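Local structure of packaging enzyme P4 (Pseudomonas phage phi13, 4BLP) at residues T97-N102 against L201-A206; H137-R142 against N164-D169; G158-L163 against V211-R216; T171-E176 against T180-E185. The protein probably works as a hexameric, RecA-like packaging NTPase, using nucleotide hydrolysis to drive viral RNA into the capsid of this double-stranded RNA phage. All blocks are in the same frame, centred on the assembly; numbering follows the deposited sequence.

Contact 1: T97-N102 against L201-A206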
loop_
_atom_site.group_PDB
_atom_site.type_symbol
_atom_site.label_atom_id
_atom_site.label_comp_id
_atom_site.label_asym_id
_atom_site.label_seq_id
_atom_site.Cartn_x
_atom_site.Cartn_y
_atom_site.Cartn_z
ATOM N N THR D 97 -2.602 29.864 33.800
ATOM C CA THR D 97 -3.039 30.975 32.936
ATOM C C THR D 97 -1.939 31.222 31.919
ATOM O O THR D 97 -2.240 31.500 30.766
ATOM C CB THR D 97 -3.360 32.233 33.760
ATOM O OG1 THR D 97 -4.431 31.932 34.659
ATOM C CG2 THR D 97 -3.754 33.456 32.888
ATOM N N TRP D 98 -0.649 31.041 32.346
ATOM C CA TRP D 98 0.467 31.259 31.402
ATOM C C TRP D 98 0.306 30.404 30.136
ATOM O O TRP D 98 0.442 30.928 29.016
ATOM C CB TRP D 98 1.851 31.028 32.074
ATOM C CG TRP D 98 2.989 31.458 31.195
ATOM C CD1 TRP D 98 3.561 32.697 31.131
ATOM C CD2 TRP D 98 3.610 30.670 30.166
ATOM N NE1 TRP D 98 4.562 32.706 30.168
ATOM C CE2 TRP D 98 4.603 31.471 29.561
ATOM C CE3 TRP D 98 3.491 29.327 29.767
ATOM C CZ2 TRP D 98 5.420 30.996 28.522
ATOM C CZ3 TRP D 98 4.321 28.846 28.759
ATOM C CH2 TRP D 98 5.254 29.687 28.132
ATOM N N PHE D 99 0.018 29.092 30.291
ATOM C CA PHE D 99 -0.114 28.248 29.126
ATOM C C PHE D 99 -1.292 28.667 28.225
ATOM O O PHE D 99 -1.148 28.702 27.009
ATOM C CB PHE D 99 -0.273 26.779 29.554
ATOM C CG PHE D 99 1.089 26.212 29.861
ATOM C CD1 PHE D 99 1.946 25.830 28.831
ATOM C CD2 PHE D 99 1.551 26.146 31.173
ATOM C CE1 PHE D 99 3.233 25.358 29.106
ATOM C CE2 PHE D 99 2.842 25.667 31.451
ATOM C CZ PHE D 99 3.676 25.298 30.404
ATOM N N VAL D 100 -2.434 28.989 28.814
ATOM C CA VAL D 100 -3.597 29.386 27.996
ATOM C C VAL D 100 -3.313 30.738 27.279
ATOM O O VAL D 100 -3.463 30.847 26.061
ATOM C CB VAL D 100 -4.853 29.478 28.893
ATOM C CG1 VAL D 100 -6.048 29.986 28.094
ATOM C CG2 VAL D 100 -5.174 28.134 29.544
ATOM N N ALA D 101 -2.810 31.726 28.030
ATOM C CA ALA D 101 -2.544 33.075 27.492
ATOM C C ALA D 101 -1.494 33.098 26.365
ATOM O O ALA D 101 -1.577 33.954 25.468
ATOM C CB ALA D 101 -2.092 34.014 28.613
ATOM N N ASN D 102 -0.479 32.211 26.447
ATOM C CA ASN D 102 0.621 32.208 25.483
ATOM C C ASN D 102 0.464 31.103 24.447
ATOM O O ASN D 102 1.430 30.808 23.764
ATOM C CB ASN D 102 1.981 32.069 26.243
ATOM C CG ASN D 102 2.297 33.294 27.045
ATOM O OD1 ASN D 102 2.657 34.344 26.502
ATOM N ND2 ASN D 102 1.957 33.276 28.345
ATOM N N LEU D 201 8.564 20.359 27.041
ATOM C CA LEU D 201 9.909 20.976 27.049
ATOM C C LEU D 201 9.913 22.277 27.846
ATOM O O LEU D 201 10.882 22.556 28.553
ATOM C CB LEU D 201 10.396 21.236 25.615
ATOM C CG LEU D 201 10.634 19.925 24.814
ATOM C CD1 LEU D 201 11.033 20.257 23.363
ATOM C CD2 LEU D 201 11.768 19.080 25.515
ATOM N N LEU D 202 8.845 23.086 27.729
ATOM C CA LEU D 202 8.775 24.342 28.502
ATOM C C LEU D 202 8.749 24.076 30.009
ATOM O O LEU D 202 9.519 24.694 30.767
ATOM C CB LEU D 202 7.545 25.162 28.071
ATOM C CG LEU D 202 7.718 25.897 26.735
ATOM C CD1 LEU D 202 6.302 26.265 26.135
ATOM C CD2 LEU D 202 8.546 27.151 26.935
ATOM N N LEU D 203 7.896 23.163 30.448
ATOM C CA LEU D 203 7.792 22.810 31.861
ATOM C C LEU D 203 9.099 22.212 32.389
ATOM O O LEU D 203 9.559 22.612 33.436
ATOM C CB LEU D 203 6.657 21.808 32.059
ATOM C CG LEU D 203 5.255 22.426 31.969
ATOM C CD1 LEU D 203 4.250 21.343 31.759
ATOM C CD2 LEU D 203 4.919 23.297 33.245
ATOM N N ALA D 204 9.717 21.286 31.647
ATOM C CA ALA D 204 10.974 20.670 32.102
ATOM C C ALA D 204 12.103 21.712 32.157
ATOM O O ALA D 204 12.899 21.728 33.114
ATOM C CB ALA D 204 11.340 19.511 31.175
ATOM N N THR D 205 12.155 22.619 31.163
ATOM C CA THR D 205 13.180 23.679 31.132
ATOM C C THR D 205 12.977 24.610 32.339
ATOM O O THR D 205 13.977 25.121 32.907
ATOM C CB THR D 205 13.132 24.427 29.780
ATOM O OG1 THR D 205 13.443 23.473 28.742
ATOM C CG2 THR D 205 14.152 25.584 29.683
ATOM N N ALA D 206 11.685 24.812 32.733
ATOM C CA ALA D 206 11.296 25.637 33.904
ATOM C C ALA D 206 11.422 24.879 35.225
ATOM O O ALA D 206 10.909 25.342 36.258
ATOM C CB ALA D 206 9.875 26.148 33.723
#

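Contact 2: H137-R142 against N164-D169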
loop_
_atom_site.group_PDB
_atom_site.type_symbol
_atom_site.label_atom_id
_atom_site.label_comp_id
_atom_site.label_asym_id
_atom_site.label_seq_id
_atom_site.Cartn_x
_atom_site.Cartn_y
_atom_site.Cartn_z
ATOM N N HIS D 137 19.476 14.573 36.493
ATOM C CA HIS D 137 18.156 14.831 37.082
ATOM C C HIS D 137 17.805 13.884 38.188
ATOM O O HIS D 137 18.152 12.713 38.124
ATOM C CB HIS D 137 17.092 14.700 35.956
ATOM C CG HIS D 137 17.310 15.686 34.850
ATOM N ND1 HIS D 137 18.102 15.386 33.733
ATOM C CD2 HIS D 137 16.951 16.986 34.792
ATOM C CE1 HIS D 137 18.112 16.500 33.004
ATOM N NE2 HIS D 137 17.466 17.492 33.614
ATOM N N ASN D 138 17.026 14.381 39.162
ATOM C CA ASN D 138 16.603 13.576 40.297
ATOM C C ASN D 138 15.270 12.934 39.977
ATOM O O ASN D 138 14.210 13.537 40.159
ATOM C CB ASN D 138 16.535 14.440 41.590
ATOM C CG ASN D 138 16.398 13.637 42.858
ATOM O OD1 ASN D 138 16.182 12.423 42.848
ATOM N ND2 ASN D 138 16.508 14.304 43.994
ATOM N N TRP D 139 15.325 11.746 39.371
ATOM C CA TRP D 139 14.137 10.968 39.020
ATOM C C TRP D 139 14.504 9.525 39.187
ATOM O O TRP D 139 15.289 9.020 38.376
ATOM C CB TRP D 139 13.651 11.244 37.585
ATOM C CG TRP D 139 12.563 10.293 37.127
ATOM C CD1 TRP D 139 12.668 9.316 36.181
ATOM C CD2 TRP D 139 11.205 10.256 37.592
ATOM N NE1 TRP D 139 11.477 8.638 36.068
ATOM C CE2 TRP D 139 10.556 9.205 36.909
ATOM C CE3 TRP D 139 10.477 10.993 38.561
ATOM C CZ2 TRP D 139 9.212 8.877 37.140
ATOM C CZ3 TRP D 139 9.125 10.713 38.735
ATOM C CH2 TRP D 139 8.511 9.653 38.043
ATOM N N GLN D 140 13.960 8.877 40.266
ATOM C CA GLN D 140 14.207 7.458 40.615
ATOM C C GLN D 140 15.621 7.289 41.166
ATOM O O GLN D 140 15.794 6.590 42.154
ATOM C CB GLN D 140 13.934 6.502 39.425
ATOM C CG GLN D 140 12.522 6.659 38.832
ATOM C CD GLN D 140 11.456 6.362 39.860
ATOM O OE1 GLN D 140 11.336 5.238 40.352
ATOM N NE2 GLN D 140 10.662 7.371 40.230
ATOM N N VAL D 141 16.630 7.910 40.520
ATOM C CA VAL D 141 18.035 7.981 40.971
ATOM C C VAL D 141 18.388 9.460 40.963
ATOM O O VAL D 141 17.743 10.225 40.243
ATOM C CB VAL D 141 19.031 7.129 40.153
ATOM C CG1 VAL D 141 18.695 5.643 40.267
ATOM C CG2 VAL D 141 19.107 7.586 38.687
ATOM N N ARG D 142 19.427 9.868 41.721
ATOM C CA ARG D 142 19.788 11.279 41.822
ATOM C C ARG D 142 20.398 11.867 40.560
ATOM O O ARG D 142 20.359 13.088 40.389
ATOM C CB ARG D 142 20.783 11.479 42.987
ATOM C CG ARG D 142 20.121 11.283 44.346
ATOM C CD ARG D 142 21.070 11.575 45.474
ATOM N NE ARG D 142 20.424 11.297 46.750
ATOM C CZ ARG D 142 21.067 11.202 47.904
ATOM N NH1 ARG D 142 22.384 11.365 47.954
ATOM N NH2 ARG D 142 20.400 10.944 49.020
ATOM N N ASN D 164 1.485 8.992 39.722
ATOM C CA ASN D 164 0.937 9.944 40.687
ATOM C C ASN D 164 1.584 9.774 42.046
ATOM O O ASN D 164 1.777 10.762 42.760
ATOM C CB ASN D 164 -0.581 9.809 40.787
ATOM C CG ASN D 164 -1.294 10.386 39.590
ATOM O OD1 ASN D 164 -0.803 11.317 38.936
ATOM N ND2 ASN D 164 -2.468 9.840 39.275
ATOM N N ALA D 165 1.981 8.532 42.384
ATOM C CA ALA D 165 2.654 8.205 43.642
ATOM C C ALA D 165 4.107 8.681 43.663
ATOM O O ALA D 165 4.705 8.709 44.730
ATOM C CB ALA D 165 2.591 6.699 43.902
ATOM N N GLN D 166 4.668 9.093 42.508
ATOM C CA GLN D 166 6.019 9.621 42.409
ATOM C C GLN D 166 6.013 11.138 42.643
ATOM O O GLN D 166 7.044 11.792 42.506
ATOM C CB GLN D 166 6.672 9.291 41.054
ATOM C CG GLN D 166 6.671 7.805 40.689
ATOM C CD GLN D 166 7.151 6.938 41.819
ATOM O OE1 GLN D 166 8.289 7.042 42.275
ATOM N NE2 GLN D 166 6.260 6.102 42.345
ATOM N N THR D 167 4.838 11.672 42.953
ATOM C CA THR D 167 4.518 13.076 43.239
ATOM C C THR D 167 5.201 14.012 42.201
ATOM O O THR D 167 6.095 14.801 42.532
ATOM C CB THR D 167 4.807 13.430 44.713
ATOM O OG1 THR D 167 6.214 13.358 44.956
ATOM C CG2 THR D 167 4.065 12.517 45.672
ATOM N N PRO D 168 4.812 13.899 40.907
ATOM C CA PRO D 168 5.360 14.838 39.912
ATOM C C PRO D 168 4.819 16.241 40.167
ATOM O O PRO D 168 3.849 16.391 40.896
ATOM C CB PRO D 168 4.815 14.288 38.584
ATOM C CG PRO D 168 3.513 13.646 38.963
ATOM C CD PRO D 168 3.744 13.054 40.319
ATOM N N ASP D 169 5.409 17.259 39.567
ATOM C CA ASP D 169 4.890 18.607 39.754
ATOM C C ASP D 169 3.697 18.860 38.856
ATOM O O ASP D 169 2.780 19.567 39.244
ATOM C CB ASP D 169 5.979 19.654 39.461
ATOM C CG ASP D 169 7.137 19.584 40.428
ATOM O OD1 ASP D 169 6.887 19.480 41.658
ATOM O OD2 ASP D 169 8.294 19.608 39.965
#

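Contact 3: G158-L163 against V211-R216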
loop_
_atom_site.group_PDB
_atom_site.type_symbol
_atom_site.label_atom_id
_atom_site.label_comp_id
_atom_site.label_asym_id
_atom_site.label_seq_id
_atom_site.Cartn_x
_atom_site.Cartn_y
_atom_site.Cartn_z
ATOM N N GLY D 158 -1.663 0.032 35.861
ATOM C CA GLY D 158 -1.572 1.034 36.918
ATOM C C GLY D 158 -0.447 2.028 36.707
ATOM O O GLY D 158 0.119 2.504 37.695
ATOM N N LYS D 159 -0.135 2.384 35.430
ATOM C CA LYS D 159 0.935 3.350 35.094
ATOM C C LYS D 159 0.625 4.728 35.714
ATOM O O LYS D 159 1.483 5.285 36.396
ATOM C CB LYS D 159 1.154 3.504 33.573
ATOM C CG LYS D 159 1.604 2.238 32.821
ATOM C CD LYS D 159 1.763 2.456 31.299
ATOM C CE LYS D 159 0.474 2.667 30.519
ATOM N NZ LYS D 159 -0.536 1.567 30.668
ATOM N N SER D 160 -0.623 5.242 35.524
ATOM C CA SER D 160 -1.057 6.538 36.072
ATOM C C SER D 160 -0.977 6.574 37.581
ATOM O O SER D 160 -0.545 7.588 38.138
ATOM C CB SER D 160 -2.491 6.854 35.643
ATOM O OG SER D 160 -2.523 7.010 34.241
ATOM N N LYS D 161 -1.407 5.489 38.254
ATOM C CA LYS D 161 -1.413 5.387 39.707
ATOM C C LYS D 161 0.014 5.401 40.237
ATOM O O LYS D 161 0.294 6.088 41.224
ATOM C CB LYS D 161 -2.150 4.116 40.162
ATOM C CG LYS D 161 -2.388 4.051 41.659
ATOM C CD LYS D 161 -3.203 2.829 42.068
ATOM C CE LYS D 161 -3.147 2.596 43.559
ATOM N NZ LYS D 161 -3.646 1.245 43.925
ATOM N N TRP D 162 0.918 4.615 39.611
ATOM C CA TRP D 162 2.313 4.594 40.055
ATOM C C TRP D 162 2.941 5.992 39.832
ATOM O O TRP D 162 3.647 6.482 40.706
ATOM C CB TRP D 162 3.116 3.522 39.310
ATOM C CG TRP D 162 4.551 3.493 39.758
ATOM C CD1 TRP D 162 5.038 2.917 40.897
ATOM C CD2 TRP D 162 5.670 4.140 39.120
ATOM N NE1 TRP D 162 6.396 3.144 40.999
ATOM C CE2 TRP D 162 6.814 3.879 39.914
ATOM C CE3 TRP D 162 5.827 4.884 37.930
ATOM C CZ2 TRP D 162 8.090 4.374 39.583
ATOM C CZ3 TRP D 162 7.096 5.353 37.594
ATOM C CH2 TRP D 162 8.206 5.098 38.410
ATOM N N LEU D 163 2.669 6.615 38.682
ATOM C CA LEU D 163 3.217 7.946 38.347
ATOM C C LEU D 163 2.777 8.995 39.352
ATOM O O LEU D 163 3.613 9.750 39.839
ATOM C CB LEU D 163 2.842 8.375 36.914
ATOM C CG LEU D 163 3.724 7.760 35.822
ATOM C CD1 LEU D 163 3.073 7.897 34.443
ATOM C CD2 LEU D 163 5.106 8.381 35.796
ATOM N N VAL D 211 5.311 14.776 33.872
ATOM C CA VAL D 211 4.945 13.426 33.415
ATOM C C VAL D 211 3.936 13.598 32.305
ATOM O O VAL D 211 3.066 14.458 32.414
ATOM C CB VAL D 211 4.360 12.624 34.615
ATOM C CG1 VAL D 211 3.536 11.421 34.136
ATOM C CG2 VAL D 211 5.476 12.235 35.606
ATOM N N ILE D 212 4.026 12.777 31.266
ATOM C CA ILE D 212 3.072 12.819 30.152
ATOM C C ILE D 212 2.196 11.583 30.195
ATOM O O ILE D 212 2.686 10.461 30.065
ATOM C CB ILE D 212 3.767 12.960 28.780
ATOM C CG1 ILE D 212 4.627 14.266 28.782
ATOM C CG2 ILE D 212 2.725 13.008 27.653
ATOM C CD1 ILE D 212 5.983 14.056 28.186
ATOM N N ASP D 213 0.882 11.823 30.346
ATOM C CA ASP D 213 -0.139 10.795 30.356
ATOM C C ASP D 213 -1.042 11.049 29.155
ATOM O O ASP D 213 -1.982 11.827 29.274
ATOM C CB ASP D 213 -0.924 10.832 31.679
ATOM C CG ASP D 213 -1.974 9.756 31.778
ATOM O OD1 ASP D 213 -1.910 8.789 30.983
ATOM O OD2 ASP D 213 -2.919 9.924 32.583
ATOM N N SER D 214 -0.718 10.493 27.973
ATOM C CA SER D 214 0.338 9.483 27.763
ATOM C C SER D 214 0.855 9.555 26.330
ATOM O O SER D 214 0.468 10.462 25.573
ATOM C CB SER D 214 -0.276 8.088 27.987
ATOM O OG SER D 214 -1.170 7.779 26.921
ATOM N N PHE D 215 1.667 8.560 25.928
ATOM C CA PHE D 215 2.151 8.487 24.552
ATOM C C PHE D 215 1.292 7.527 23.715
ATOM O O PHE D 215 1.729 7.087 22.649
ATOM C CB PHE D 215 3.651 8.070 24.543
ATOM C CG PHE D 215 4.659 9.184 24.687
ATOM C CD1 PHE D 215 4.256 10.480 24.988
ATOM C CD2 PHE D 215 6.023 8.949 24.483
ATOM C CE1 PHE D 215 5.200 11.518 25.125
ATOM C CE2 PHE D 215 6.966 9.999 24.583
ATOM C CZ PHE D 215 6.552 11.276 24.916
ATOM N N ARG D 216 0.057 7.237 24.152
ATOM C CA ARG D 216 -0.777 6.325 23.354
ATOM C C ARG D 216 -0.943 6.814 21.873
ATOM O O ARG D 216 -0.920 5.975 20.977
ATOM C CB ARG D 216 -2.104 6.016 24.036
ATOM C CG ARG D 216 -3.142 7.075 24.044
ATOM C CD ARG D 216 -4.184 6.663 25.093
ATOM N NE ARG D 216 -4.957 5.466 24.752
ATOM C CZ ARG D 216 -6.233 5.489 24.386
ATOM N NH1 ARG D 216 -6.887 6.643 24.303
ATOM N NH2 ARG D 216 -6.875 4.361 24.134
HETATM O O HOH W 1 -4.395 7.601 32.180
#

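Contact 4: T171-E176 against T180-E185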
loop_
_atom_site.group_PDB
_atom_site.type_symbol
_atom_site.label_atom_id
_atom_site.label_comp_id
_atom_site.label_asym_id
_atom_site.label_seq_id
_atom_site.Cartn_x
_atom_site.Cartn_y
_atom_site.Cartn_z
ATOM N N THR D 171 1.317 17.047 35.331
ATOM C CA THR D 171 1.037 15.975 34.368
ATOM C C THR D 171 0.432 16.574 33.123
ATOM O O THR D 171 -0.568 17.293 33.196
ATOM C CB THR D 171 0.099 14.916 34.996
ATOM O OG1 THR D 171 0.706 14.371 36.182
ATOM C CG2 THR D 171 -0.233 13.773 34.014
ATOM N N ILE D 172 1.018 16.253 31.974
ATOM C CA ILE D 172 0.462 16.664 30.689
ATOM C C ILE D 172 -0.516 15.569 30.284
ATOM O O ILE D 172 -0.160 14.390 30.334
ATOM C CB ILE D 172 1.558 16.882 29.645
ATOM C CG1 ILE D 172 2.375 18.122 30.046
ATOM C CG2 ILE D 172 0.935 17.058 28.212
ATOM C CD1 ILE D 172 3.608 18.211 29.161
ATOM N N ARG D 173 -1.739 15.958 29.919
ATOM C CA ARG D 173 -2.772 14.973 29.571
ATOM C C ARG D 173 -3.019 15.026 28.080
ATOM O O ARG D 173 -3.417 16.071 27.555
ATOM C CB ARG D 173 -4.046 15.269 30.405
ATOM C CG ARG D 173 -3.784 14.902 31.896
ATOM C CD ARG D 173 -4.118 13.428 32.185
ATOM N NE ARG D 173 -5.566 13.275 32.062
ATOM C CZ ARG D 173 -6.196 12.124 31.836
ATOM N NH1 ARG D 173 -5.514 10.983 31.760
ATOM N NH2 ARG D 173 -7.507 12.107 31.666
ATOM N N TRP D 174 -2.683 13.928 27.388
ATOM C CA TRP D 174 -2.764 13.856 25.929
ATOM C C TRP D 174 -3.334 12.539 25.458
ATOM O O TRP D 174 -2.812 11.467 25.830
ATOM C CB TRP D 174 -1.341 14.029 25.335
ATOM C CG TRP D 174 -1.306 14.058 23.818
ATOM C CD1 TRP D 174 -2.188 14.694 22.983
ATOM C CD2 TRP D 174 -0.338 13.410 22.968
ATOM N NE1 TRP D 174 -1.851 14.449 21.664
ATOM C CE2 TRP D 174 -0.722 13.662 21.628
ATOM C CE3 TRP D 174 0.798 12.596 23.212
ATOM C CZ2 TRP D 174 0.031 13.200 20.527
ATOM C CZ3 TRP D 174 1.550 12.143 22.126
ATOM C CH2 TRP D 174 1.160 12.429 20.801
ATOM N N GLY D 175 -4.372 12.620 24.631
ATOM C CA GLY D 175 -4.968 11.457 23.971
ATOM C C GLY D 175 -5.622 10.447 24.897
ATOM O O GLY D 175 -5.783 9.278 24.538
ATOM N N GLU D 176 -6.033 10.901 26.077
ATOM C CA GLU D 176 -6.685 10.074 27.086
ATOM C C GLU D 176 -8.095 10.613 27.366
ATOM O O GLU D 176 -8.296 11.808 27.235
ATOM C CB GLU D 176 -5.871 10.125 28.400
ATOM C CG GLU D 176 -4.505 9.471 28.282
ATOM C CD GLU D 176 -4.534 7.957 28.265
ATOM O OE1 GLU D 176 -5.606 7.370 28.534
ATOM O OE2 GLU D 176 -3.489 7.356 27.929
ATOM N N THR D 180 -11.755 12.716 36.480
ATOM C CA THR D 180 -11.728 13.644 37.630
ATOM C C THR D 180 -10.335 14.275 37.795
ATOM O O THR D 180 -10.250 15.462 38.105
ATOM C CB THR D 180 -12.195 12.982 38.923
ATOM O OG1 THR D 180 -11.366 11.857 39.220
ATOM C CG2 THR D 180 -13.655 12.583 38.862
ATOM N N PHE D 181 -9.260 13.507 37.489
ATOM C CA PHE D 181 -7.856 13.974 37.503
ATOM C C PHE D 181 -7.705 15.311 36.778
ATOM O O PHE D 181 -6.936 16.168 37.221
ATOM C CB PHE D 181 -6.966 12.929 36.804
ATOM C CG PHE D 181 -5.492 13.247 36.880
ATOM C CD1 PHE D 181 -4.733 12.843 37.972
ATOM C CD2 PHE D 181 -4.864 13.968 35.866
ATOM C CE1 PHE D 181 -3.375 13.178 38.058
ATOM C CE2 PHE D 181 -3.509 14.306 35.959
ATOM C CZ PHE D 181 -2.782 13.927 37.063
ATOM N N ASP D 182 -8.429 15.485 35.631
ATOM C CA ASP D 182 -8.323 16.702 34.806
ATOM C C ASP D 182 -8.858 17.966 35.505
ATOM O O ASP D 182 -8.524 19.076 35.070
ATOM C CB ASP D 182 -9.000 16.513 33.442
ATOM C CG ASP D 182 -8.295 15.436 32.639
ATOM O OD1 ASP D 182 -7.050 15.534 32.479
ATOM O OD2 ASP D 182 -8.944 14.411 32.331
ATOM N N MET D 183 -9.634 17.796 36.567
ATOM C CA MET D 183 -10.178 18.940 37.330
ATOM C C MET D 183 -9.453 19.143 38.681
ATOM O O MET D 183 -9.284 20.282 39.110
ATOM C CB MET D 183 -11.722 18.878 37.569
ATOM C CG MET D 183 -12.414 17.509 37.398
ATOM S SD MET D 183 -13.719 17.157 38.632
ATOM C CE MET D 183 -14.746 16.006 37.733
ATOM N N GLU D 184 -9.011 18.052 39.316
ATOM C CA GLU D 184 -8.433 18.036 40.658
ATOM C C GLU D 184 -6.911 18.224 40.760
ATOM O O GLU D 184 -6.445 18.767 41.768
ATOM C CB GLU D 184 -8.763 16.690 41.334
ATOM C CG GLU D 184 -10.238 16.439 41.609
ATOM C CD GLU D 184 -10.578 15.019 42.034
ATOM O OE1 GLU D 184 -9.692 14.134 41.961
ATOM O OE2 GLU D 184 -11.745 14.789 42.428
ATOM N N GLU D 185 -6.137 17.696 39.813
ATOM C CA GLU D 185 -4.687 17.722 39.963
ATOM C C GLU D 185 -3.970 18.739 39.079
ATOM O O GLU D 185 -4.588 19.397 38.236
ATOM C CB GLU D 185 -4.106 16.316 39.724
ATOM C CG GLU D 185 -4.080 15.432 40.969
ATOM C CD GLU D 185 -5.419 15.045 41.571
ATOM O OE1 GLU D 185 -6.243 14.430 40.857
ATOM O OE2 GLU D 185 -5.627 15.329 42.772
#

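Contact 1: T97-N102 against L201-A206
The indole of Trp-98 meets Leu-202 at its edge: the methyl CD1 of Leu-202 lies near the ring plane, 4.1 Å from Trp-98 CH2. Over one face of the indole, toward the rim, sits the amide nitrogen ND2 of Asn-102, and Phe-99 CG touches the edge in plane. The phenyl ring of Phe-99 has Trp-98 CE3 above the centre of one face, 3.8 Å from the plane, so each aromatic limits how the other can turn. Leu-203 approaches this phenyl obliquely, its CD2 3.6 Å from Phe-99 CE2 and its CG just as close to Phe-99 CZ. With its CG anti to the backbone N (chi1 -171°), Trp-98 swings its six-membered ring out toward Leu-202. Asn-102, the first residue beyond the helical turn, also ties its side chain down, as ND2 donates to Trp-98 O at 2.9 Å; the same oxygen accepts the backbone N of Asn-102. No hydrogen bond crosses between the segments, and all four touching residues are buried. The axes of 97-101 and 201-205 stay 12.9 Å apart and run at 142°, too distant for backbones to meet, so large side chains bridge the gap. Helix 79-91 helps fill it, with Leu-89 against Phe-99 and Leu-85 against Leu-202. Ile-106 of helix 103-106 touches Trp-98, Phe-99 and Leu-202, while Ile-188 of strand 187-189 packs on Phe-99 and Leu-203.

Contact 2: H137-R142 against N164-D169
Gln-166 meets both Trp-139 and Gln-140, and the type I turn from Asn-164 to Thr-167 sets it facing them. Its CB lies 3.5 Å from Trp-139 CH2 and its CG 3.7 Å from the same atom, so the aliphatic root of the glutamine rests on the far end of the indole. Beyond the root the chain bends at chi2 (-48°), carrying the amide past the ring to Gln-140. There Gln-140 NE2 donates to Gln-166 OE1 at 3.1 Å in an almost straight bond of 174°; the donor stands above the carbonyl plane. The other end of each amide is also held: Gln-166 NE2 donates to Trp-162 O, and Gln-140 OE1 pairs with Gln-291 NE2. Next in line, Thr-167 takes positive phi and points away, turning the chain into Pro-168. Asp-169 then accepts the backbone N of Arg-209 at its OD2 just ahead of strand 170-173. On the facing side, Val-141 N donates to Trp-139 O at 2.8 Å around Gln-140, a gamma turn. The arrangement is thus a β-hairpin loop, between strands 136-137 and 144-145, laid against the helix-to-strand loop of a P-loop NTPase core.

Contact 3: G158-L163 against V211-R216
Ser-160 and Asp-213 face each other through a shared water. This water lies 2.8 Å from Ser-160 OG and donates to Asp-213 OD2, also at 2.8 Å, while Ser-160 OG and Asp-213 OD2 are themselves 3.4 Å apart. One helical turn further on, the contact becomes apolar: the fork of Leu-163 closes on Val-211, with CD1 3.6 Å and CD2 3.8 Å from Val-211 CG1. The Val-211 branch CG2 touches only the second of those methyls, at 3.9 Å from Leu-163 CD2. Asp-213 CG stands anti to the backbone N (chi1 -178°), which sends the carboxylate out from the strand toward the first turn of the helix. A second shell fixes it there. Arg-173 NH1 makes a salt bridge to the very oxygen that takes the water, so Asp-213 OD2 is gripped from two partners. Behind it the peptide bond into Ser-214 is cis, and Ser-214 OG accepts from Arg-216 N at 3.1 Å, an ST turn that starts the next helix; the same hydroxyl is bonded to Glu-176. The Arg-216 guanidinium reaches across the subunit boundary, with hydrogen bonds to Thr-240 and Ser-276 of a neighbouring subunit. Val-151, Val-254 and Ala-256 from adjoining strands enclose Leu-163. Gly-158, Lys-159 and Ser-160 fit the end of a Walker A P-loop, and Asp-213 closes a hydrophobic strand in the manner of a Walker B aspartate. The water-linked serine and aspartate, followed by a cis peptide, are consistent with the nucleotide site of a RecA-like NTPase.

Contact 4: T171-E176 against T180-E185
Arg-173 grips Asp-182 side-on, with NE to OD1 at 2.7 Å and NH2 to OD2 at 2.8 Å, and this is the tight end of the contact. The NE bond is nearly straight at 174°. Both carboxylate oxygens use their syn lone pairs, and guanidinium and carboxylate lie 27° apart, close to coplanar. Bends at chi2 and chi3 fold the arginine back so that its NE edge is presented to the helix. Asp-182 OD2 also accepts Glu-179 N, while Arg-173 NH1 reaches Asp-213, so the arginine spans two acids and its charge is probably well balanced. Beside the salt bridge, Phe-181 swings its CG anti to the backbone N (chi1 -175°) and points the CE2-CZ edge of its ring at the strand. Thr-171 OG1 sits at that edge, 3.6 Å from Phe-181 CZ, and Arg-173 CD comes obliquely to within 3.8 Å of Phe-181 CD2. The segments belong to a β-α-β unit, in which helix 181-184 carries the chain from strand 170-173 to its parallel neighbour 187-189. Toward and beyond the C-terminal end of the helix the contact loosens. Glu-185 lays its CB over one face of the Phe-181 ring, but the rest of its side chain leads away from the strand, and Glu-184 is exposed. Where the subunits meet, Pro-129 of a neighbouring subunit packs on Arg-173 and Asp-182, and Ser-132 of that subunit touches Met-183.

The four contacts are grouped about the central mixed sheet of the NTPase core, two of them including its strands. Contacts 3 and 4 are nearest, with centres about 10 Å apart: strands 210-213 and 170-173 are neighbours, joined by Val-211 O and Ile-172 N. Contact 4 is nested along the chain within the loop that contact 3 closes, and contacts 2 and 4 both within that of contact 1. Contact 2, its centre about 13 Å from that of contact 3, alternates with it in sequence, Pro-168 packing on Leu-163 and Val-211. Contact 1, its centre about 20 Å from those of contacts 2 and 3, touches neither; Leu-203 on Ile-172 joins it to contact 4, beside the probable nucleotide site.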